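PDB 3BT5: uncharacterized protein DUF305 from Deinococcus radiodurans R1, which is of unknown function but folds as a bundle of helices and belongs to a family grouped with the ferritin-like proteins. Local coordinates for residues A25-L30 against L48-S53; A31-E36 against G94-P99; R41-L46 against Q102-F107. All coordinates share one frame; numbering follows the deposited sequence. Where two conformers were deposited one is given.

Contact 1: residues A25-L30 against L48-S53; sequences AQALDL and LDIQLS
Leu28 and Gln51 meet without a polar bond between them, and no hydrogen bond spans the two segments; Leu30 N to Gln26 O, at 3.0 Å, is one of the bonds within the helix. Side-chain bonds lead outward instead, Ser53 OG to Glu148 OE2 and Gln26 OE1 to Ala87 N. Across the gap it is Leu28 CD1 that arrives first, 3.8 Å from Gln51 CG in one of the two conformers of Gln51, and the same methyl lies 3.9 Å from Gln51 O. The two side chains cross at about a right angle, so the leucine tip meets the aliphatic part of the glutamine. Leu28 CG is placed beside its own backbone N, anti to the carbonyl carbon (chi1 -80°). One residue back on each helix, on the buried side, Ala27 CB lies 4.4 Å from Ile50 CG2. Helices 11-37 and 41-68, joined by a short connection, run antiparallel as neighbours here. Ala27 also touches Met111 and His114 of helix 100-122, and Ile50 touches Met152 of helix 132-158, which places all four long helices around this spot. What holds 25-30 and 48-53 together directly is therefore van der Waals packing, much of it between aliphatic carbons.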
# COMPACT_ATOMS: atom_id res chain seq x y z
N ALA A 25 -3.90 0.55 -3.75
CA ALA A 25 -3.98 1.46 -4.88
C ALA A 25 -3.26 2.77 -4.59
O ALA A 25 -2.67 3.38 -5.51
CB ALA A 25 -5.42 1.74 -5.26
N GLN A 26 -3.28 3.21 -3.34
CA GLN A 26 -2.64 4.48 -3.04
C GLN A 26 -1.11 4.41 -3.22
O GLN A 26 -0.47 5.43 -3.52
CB GLN A 26 -2.95 4.99 -1.64
CG GLN A 26 -2.39 6.41 -1.46
CD GLN A 26 -2.60 6.94 -0.07
OE1 GLN A 26 -2.03 6.43 0.89
NE2 GLN A 26 -3.35 8.00 0.02
N ALA A 27 -0.53 3.24 -3.03
CA ALA A 27 0.92 3.10 -3.23
C ALA A 27 1.29 3.55 -4.65
O ALA A 27 2.36 4.11 -4.89
CB ALA A 27 1.38 1.65 -2.95
N LEU A 28 0.40 3.29 -5.60
CA LEU A 28 0.62 3.71 -6.98
C LEU A 28 0.60 5.24 -7.12
O LEU A 28 1.42 5.80 -7.87
CB LEU A 28 -0.41 3.04 -7.90
CG LEU A 28 -0.23 1.59 -8.37
CD1 LEU A 28 0.59 0.67 -7.49
CD2 LEU A 28 -1.57 0.93 -8.78
N ASP A 29 -0.29 5.91 -6.39
CA ASP A 29 -0.40 7.37 -6.39
C ASP A 29 0.86 8.00 -5.77
O ASP A 29 1.26 9.10 -6.13
CB ASP A 29 -1.60 7.85 -5.54
CG ASP A 29 -2.94 7.50 -6.13
OD1 ASP A 29 -3.02 7.32 -7.35
OD2 ASP A 29 -3.93 7.42 -5.35
N LEU A 30 1.44 7.32 -4.79
CA LEU A 30 2.65 7.82 -4.15
C LEU A 30 3.86 7.61 -5.07
O LEU A 30 4.78 8.44 -5.11
CB LEU A 30 2.87 7.13 -2.80
CG LEU A 30 1.82 7.38 -1.72
CD1 LEU A 30 2.08 6.46 -0.54
CD2 LEU A 30 1.87 8.84 -1.29
N LEU A 48 9.49 1.92 -8.62
CA LEU A 48 9.04 0.96 -9.62
C LEU A 48 8.75 -0.41 -9.00
O LEU A 48 7.72 -1.06 -9.29
CB LEU A 48 10.14 0.80 -10.69
CG LEU A 48 10.28 1.95 -11.69
CD1 LEU A 48 11.67 1.98 -12.35
CD2 LEU A 48 9.19 1.84 -12.73
N ASP A 49 9.66 -0.86 -8.15
CA ASP A 49 9.54 -2.16 -7.53
C ASP A 49 8.30 -2.21 -6.64
O ASP A 49 7.58 -3.21 -6.61
CB ASP A 49 10.78 -2.47 -6.70
CG ASP A 49 11.99 -2.79 -7.56
OD1 ASP A 49 11.82 -2.97 -8.78
OD2 ASP A 49 13.09 -2.84 -7.00
N ILE A 50 8.04 -1.12 -5.91
CA ILE A 50 6.86 -1.13 -5.04
C ILE A 50 5.59 -1.11 -5.88
O ILE A 50 4.60 -1.78 -5.55
CB ILE A 50 6.92 0.07 -4.05
CG1 ILE A 50 8.10 -0.10 -3.08
CG2 ILE A 50 5.57 0.22 -3.33
CD1 ILE A 50 8.45 1.19 -2.30
N GLN A 51 5.59 -0.37 -6.98
CA GLN A 51 4.42 -0.37 -7.85
C GLN A 51 4.13 -1.79 -8.34
O GLN A 51 2.99 -2.26 -8.33
CB GLN A 51 4.66 0.55 -9.05
CG GLN A 51 3.46 0.65 -9.96
CD GLN A 51 3.83 1.13 -11.34
OE1 GLN A 51 4.35 2.23 -11.51
NE2 GLN A 51 3.57 0.30 -12.34
N LEU A 52 5.18 -2.49 -8.76
CA LEU A 52 4.97 -3.82 -9.30
C LEU A 52 4.48 -4.82 -8.26
O LEU A 52 3.57 -5.63 -8.50
CB LEU A 52 6.26 -4.31 -9.97
CG LEU A 52 6.56 -3.56 -11.29
CD1 LEU A 52 7.93 -3.94 -11.87
CD2 LEU A 52 5.44 -3.78 -12.33
N SER A 53 5.05 -4.76 -7.07
CA SER A 53 4.63 -5.70 -6.03
C SER A 53 3.22 -5.41 -5.56
O SER A 53 2.42 -6.33 -5.34
CB SER A 53 5.58 -5.65 -4.84
OG SER A 53 5.40 -4.42 -4.17

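Contact 2: residues A31-E36 against G94-P99; sequences AAPMLE and GLSTLP
The puckered ring of Pro33 packs by its CB and CG against Leu95, and the flat group it meets there is the Leu95 peptide, whose O lies 3.8 Å from Pro33 CB. Beside this, Pro33 CG lies 3.6 Å from Leu95 CB and 4.0 Å from Leu95 CD1. On the exposed margin of the contact Pro33 CB has Ser96 OG 3.9 Å away as a van der Waals neighbour. The backbone brings Leu95 CB to the ring, and with CG anti to the carbonyl carbon (chi1 -56°) CD1 also reaches Pro33 CG. Met34 comes in from the buried side: its chain bends at chi2 and chi3 and brings CE to 4.2 Å from Leu95 O and 4.4 Å from Leu95 CB. Having no N-H, Pro33 cannot complete the usual bond to the preceding turn, and helix 11-37 is kinked there, just where the short helix 89-97 packs against it. That short helix lies outside the four long helices of the bundle and stops here. Gly94 O takes both Thr97 N and Leu98 N, the latter at 2.9 Å; Leu98 then leaves helical geometry, and Pro99 takes the N-cap position of helix 100-122. Arg37 NH1 hydrogen-bonds to Leu95 O and Leu98 O, a charged group set at a helix C-terminus, where it would probably be favoured by the helix dipole. Met34 continues inward to touch Ala47 of helix 41-68.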
# COMPACT_ATOMS: atom_id res chain seq x y z
N ALA A 31 3.90 6.49 -5.78
CA ALA A 31 5.07 6.20 -6.62
C ALA A 31 5.14 7.07 -7.88
O ALA A 31 6.23 7.40 -8.37
CB ALA A 31 5.07 4.73 -7.01
N ALA A 32 3.98 7.41 -8.43
CA ALA A 32 3.93 8.13 -9.71
C ALA A 32 4.78 9.42 -9.73
O ALA A 32 5.60 9.61 -10.65
CB ALA A 32 2.48 8.42 -10.11
N PRO A 33 4.62 10.32 -8.73
CA PRO A 33 5.46 11.52 -8.76
C PRO A 33 6.97 11.26 -8.64
O PRO A 33 7.77 12.07 -9.12
CB PRO A 33 4.94 12.36 -7.58
CG PRO A 33 4.07 11.46 -6.79
CD PRO A 33 3.62 10.34 -7.64
N MET A 34 7.38 10.15 -8.04
CA MET A 34 8.82 9.82 -8.02
C MET A 34 9.33 9.47 -9.40
O MET A 34 10.44 9.86 -9.78
CB MET A 34 9.12 8.67 -7.06
CG MET A 34 8.88 9.02 -5.60
SD MET A 34 9.90 10.43 -5.02
CE MET A 34 8.72 11.80 -5.15
N LEU A 35 8.54 8.70 -10.14
CA LEU A 35 8.96 8.33 -11.49
C LEU A 35 8.94 9.57 -12.39
O LEU A 35 9.75 9.68 -13.32
CB LEU A 35 8.08 7.22 -12.04
CG LEU A 35 8.24 5.96 -11.18
CD1 LEU A 35 7.16 4.93 -11.48
CD2 LEU A 35 9.65 5.41 -11.38
N GLU A 36 8.06 10.52 -12.09
CA GLU A 36 7.99 11.76 -12.87
C GLU A 36 9.11 12.74 -12.54
O GLU A 36 9.66 13.38 -13.45
CB GLU A 36 6.63 12.44 -12.65
CG GLU A 36 6.47 13.80 -13.33
CD GLU A 36 6.47 13.70 -14.84
OE1 GLU A 36 6.18 12.60 -15.37
OE2 GLU A 36 6.75 14.72 -15.50
N GLY A 94 2.02 16.92 -1.95
CA GLY A 94 3.36 17.40 -1.60
C GLY A 94 4.41 16.73 -2.44
O GLY A 94 5.44 17.32 -2.74
N LEU A 95 4.17 15.48 -2.85
CA LEU A 95 5.17 14.80 -3.67
C LEU A 95 5.36 15.46 -5.02
O LEU A 95 6.42 15.25 -5.65
CB LEU A 95 4.81 13.32 -3.83
CG LEU A 95 4.65 12.56 -2.51
CD1 LEU A 95 4.41 11.06 -2.83
CD2 LEU A 95 5.87 12.75 -1.59
N SER A 96 4.36 16.23 -5.46
CA SER A 96 4.45 16.92 -6.74
C SER A 96 4.91 18.37 -6.61
O SER A 96 5.36 18.96 -7.59
CB SER A 96 3.10 16.91 -7.47
OG SER A 96 2.77 15.60 -7.92
N THR A 97 4.75 18.95 -5.42
CA THR A 97 4.94 20.39 -5.22
C THR A 97 6.19 20.73 -4.43
O THR A 97 6.72 21.84 -4.55
CB THR A 97 3.73 21.03 -4.48
OG1 THR A 97 3.65 20.50 -3.17
CG2 THR A 97 2.40 20.83 -5.21
N LEU A 98 6.65 19.84 -3.55
CA LEU A 98 7.81 20.14 -2.70
C LEU A 98 9.09 20.09 -3.54
O LEU A 98 9.14 19.40 -4.56
CB LEU A 98 7.90 19.11 -1.57
CG LEU A 98 6.79 19.18 -0.52
CD1 LEU A 98 6.87 17.96 0.38
CD2 LEU A 98 6.93 20.48 0.31
N PRO A 99 10.14 20.80 -3.09
CA PRO A 99 11.44 20.63 -3.75
C PRO A 99 11.77 19.15 -3.83
O PRO A 99 11.44 18.39 -2.91
CB PRO A 99 12.42 21.37 -2.81
CG PRO A 99 11.59 22.41 -2.13
CD PRO A 99 10.22 21.73 -1.95

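Contact 3: residues R41-L46 against Q102-F107; sequences RTVRSL and QAERQF
Val43 CG1 makes the closer approaches here, at ordinary van der Waals range, set between Glu104 and Phe107 of helix 100-122. It lies 4.3 Å from Glu104 CG and 4.4 Å from Phe107 CD2, approaching the ring obliquely. CG1 stands anti to the backbone N of Val43 (chi1 172°), which directs this methyl across to the other helix. Only the aliphatic stem of Glu104 takes part; its carboxylate goes elsewhere, OE2 hydrogen-bonding to Ser38 OG in the turn between helices 11-37 and 41-68, so a buried acid has at least one polar partner. A turn further on, packing slackens: Leu46 points the same way, yet its side chain comes no nearer than 5.0 Å to 102-107. The far side of 41-46 is exposed and polar. There Ser45 OG bonds back to Arg41 O at 2.9 Å, standing above the carbonyl plane with a C=O...O angle of 144°, while Ser45 N reaches the same oxygen from the opposite face, giving that carbonyl two donors near the start of its helix. The two segments are the early turns of helices 41-68 and 100-122, heading broadly the same way in the bundle. Met34 of helix 11-37 packs on all three touching residues, Leu46 turns to Thr151, Met152 and Val155 of helix 132-158, and Phe107 also meets Leu95 of the short helix 89-97.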
# COMPACT_ATOMS: atom_id res chain seq x y z
N ARG A 41 18.40 7.34 -9.25
CA ARG A 41 18.15 5.98 -9.71
C ARG A 41 17.69 5.12 -8.54
O ARG A 41 16.84 4.25 -8.71
CB ARG A 41 19.41 5.38 -10.35
CG ARG A 41 19.39 5.37 -11.87
CD ARG A 41 20.67 4.77 -12.44
NE ARG A 41 21.84 5.52 -12.03
CZ ARG A 41 22.28 6.62 -12.64
NH1 ARG A 41 21.63 7.10 -13.70
NH2 ARG A 41 23.36 7.25 -12.19
N THR A 42 18.24 5.37 -7.36
CA THR A 42 17.88 4.61 -6.17
C THR A 42 16.38 4.73 -5.86
O THR A 42 15.67 3.72 -5.72
CB THR A 42 18.67 5.08 -4.96
OG1 THR A 42 20.06 4.75 -5.14
CG2 THR A 42 18.16 4.42 -3.70
N VAL A 43 15.91 5.96 -5.76
CA VAL A 43 14.50 6.21 -5.45
C VAL A 43 13.58 5.73 -6.57
O VAL A 43 12.52 5.13 -6.33
CB VAL A 43 14.26 7.73 -5.19
CG1 VAL A 43 12.76 8.03 -5.05
CG2 VAL A 43 15.06 8.17 -3.96
N ARG A 44 13.98 5.97 -7.81
CA ARG A 44 13.19 5.55 -8.96
C ARG A 44 13.03 4.02 -9.02
O ARG A 44 11.92 3.49 -9.25
CB ARG A 44 13.83 6.05 -10.25
CG ARG A 44 13.80 7.56 -10.43
CD ARG A 44 14.48 7.96 -11.76
NE ARG A 44 13.70 7.46 -12.89
CZ ARG A 44 12.62 8.07 -13.38
NH1 ARG A 44 12.22 9.23 -12.87
NH2 ARG A 44 11.95 7.54 -14.39
N SER A 45 14.14 3.31 -8.80
CA SER A 45 14.16 1.85 -8.82
C SER A 45 13.22 1.31 -7.75
O SER A 45 12.42 0.40 -7.98
CB SER A 45 15.58 1.33 -8.54
OG SER A 45 16.44 1.58 -9.64
N LEU A 46 13.33 1.88 -6.57
CA LEU A 46 12.52 1.47 -5.47
C LEU A 46 11.02 1.74 -5.74
O LEU A 46 10.16 0.89 -5.48
CB LEU A 46 13.02 2.17 -4.21
CG LEU A 46 12.28 1.85 -2.92
CD1 LEU A 46 12.23 0.34 -2.60
CD2 LEU A 46 12.89 2.65 -1.78
N GLN A 102 13.15 17.06 -0.90
CA GLN A 102 12.18 16.92 0.18
C GLN A 102 11.07 15.95 -0.23
O GLN A 102 10.61 15.15 0.59
CB GLN A 102 11.57 18.28 0.53
CG GLN A 102 12.56 19.25 1.15
CD GLN A 102 11.95 20.62 1.38
OE1 GLN A 102 10.77 20.74 1.76
NE2 GLN A 102 12.74 21.67 1.14
N ALA A 103 10.64 15.99 -1.49
CA ALA A 103 9.62 15.07 -1.99
C ALA A 103 10.09 13.63 -1.93
O ALA A 103 9.32 12.73 -1.60
CB ALA A 103 9.22 15.44 -3.40
N GLU A 104 11.38 13.39 -2.22
CA GLU A 104 11.90 12.03 -2.10
C GLU A 104 11.85 11.50 -0.68
O GLU A 104 11.48 10.32 -0.46
CB GLU A 104 13.35 11.99 -2.61
CG GLU A 104 13.42 12.19 -4.12
CD GLU A 104 14.79 12.60 -4.61
OE1 GLU A 104 15.63 13.03 -3.79
OE2 GLU A 104 14.99 12.52 -5.83
N ARG A 105 12.25 12.32 0.29
CA ARG A 105 12.18 11.89 1.68
C ARG A 105 10.75 11.70 2.13
O ARG A 105 10.46 10.74 2.86
CB ARG A 105 12.91 12.88 2.60
CG ARG A 105 14.40 12.83 2.36
CD ARG A 105 15.16 13.75 3.32
NE ARG A 105 14.97 13.35 4.72
CZ ARG A 105 15.68 12.40 5.34
NH1 ARG A 105 16.62 11.73 4.68
NH2 ARG A 105 15.43 12.12 6.61
N GLN A 106 9.86 12.61 1.73
CA GLN A 106 8.44 12.47 2.07
C GLN A 106 7.87 11.19 1.46
O GLN A 106 7.07 10.50 2.09
CB GLN A 106 7.66 13.68 1.55
CG GLN A 106 7.54 14.81 2.50
CD GLN A 106 6.80 14.39 3.77
OE1 GLN A 106 7.44 14.11 4.76
NE2 GLN A 106 5.45 14.34 3.72
N PHE A 107 8.25 10.87 0.23
CA PHE A 107 7.77 9.63 -0.39
C PHE A 107 8.10 8.43 0.49
O PHE A 107 7.25 7.57 0.73
CB PHE A 107 8.38 9.47 -1.79
CG PHE A 107 8.26 8.09 -2.34
CD1 PHE A 107 7.04 7.65 -2.85
CD2 PHE A 107 9.36 7.25 -2.38
CE1 PHE A 107 6.92 6.39 -3.38
CE2 PHE A 107 9.24 5.95 -2.90
CZ PHE A 107 8.01 5.52 -3.38

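Contacts 1 and 2 follow one another along helix 11-37, their centres about 13 Å apart, while contacts 1 and 3 share helix 41-68 with centres about 12 Å apart. Contacts 2 and 3 are nearer, about 9 Å between centres, both toward one end of the bundle. Met34 of contact 2 joins them, its CG 3.4 Å from Phe107 CG. A probable hydrogen bond links the same two contacts, with Arg44 NH1 2.6 Å from Leu35 O. Phe107 also reaches contact 1, with CD1 3.3 Å from Leu30 O. No active site or ligand has been identified for this protein; contacts 2 and 3 form one packed end of the bundle, with contact 1 nearer the middle.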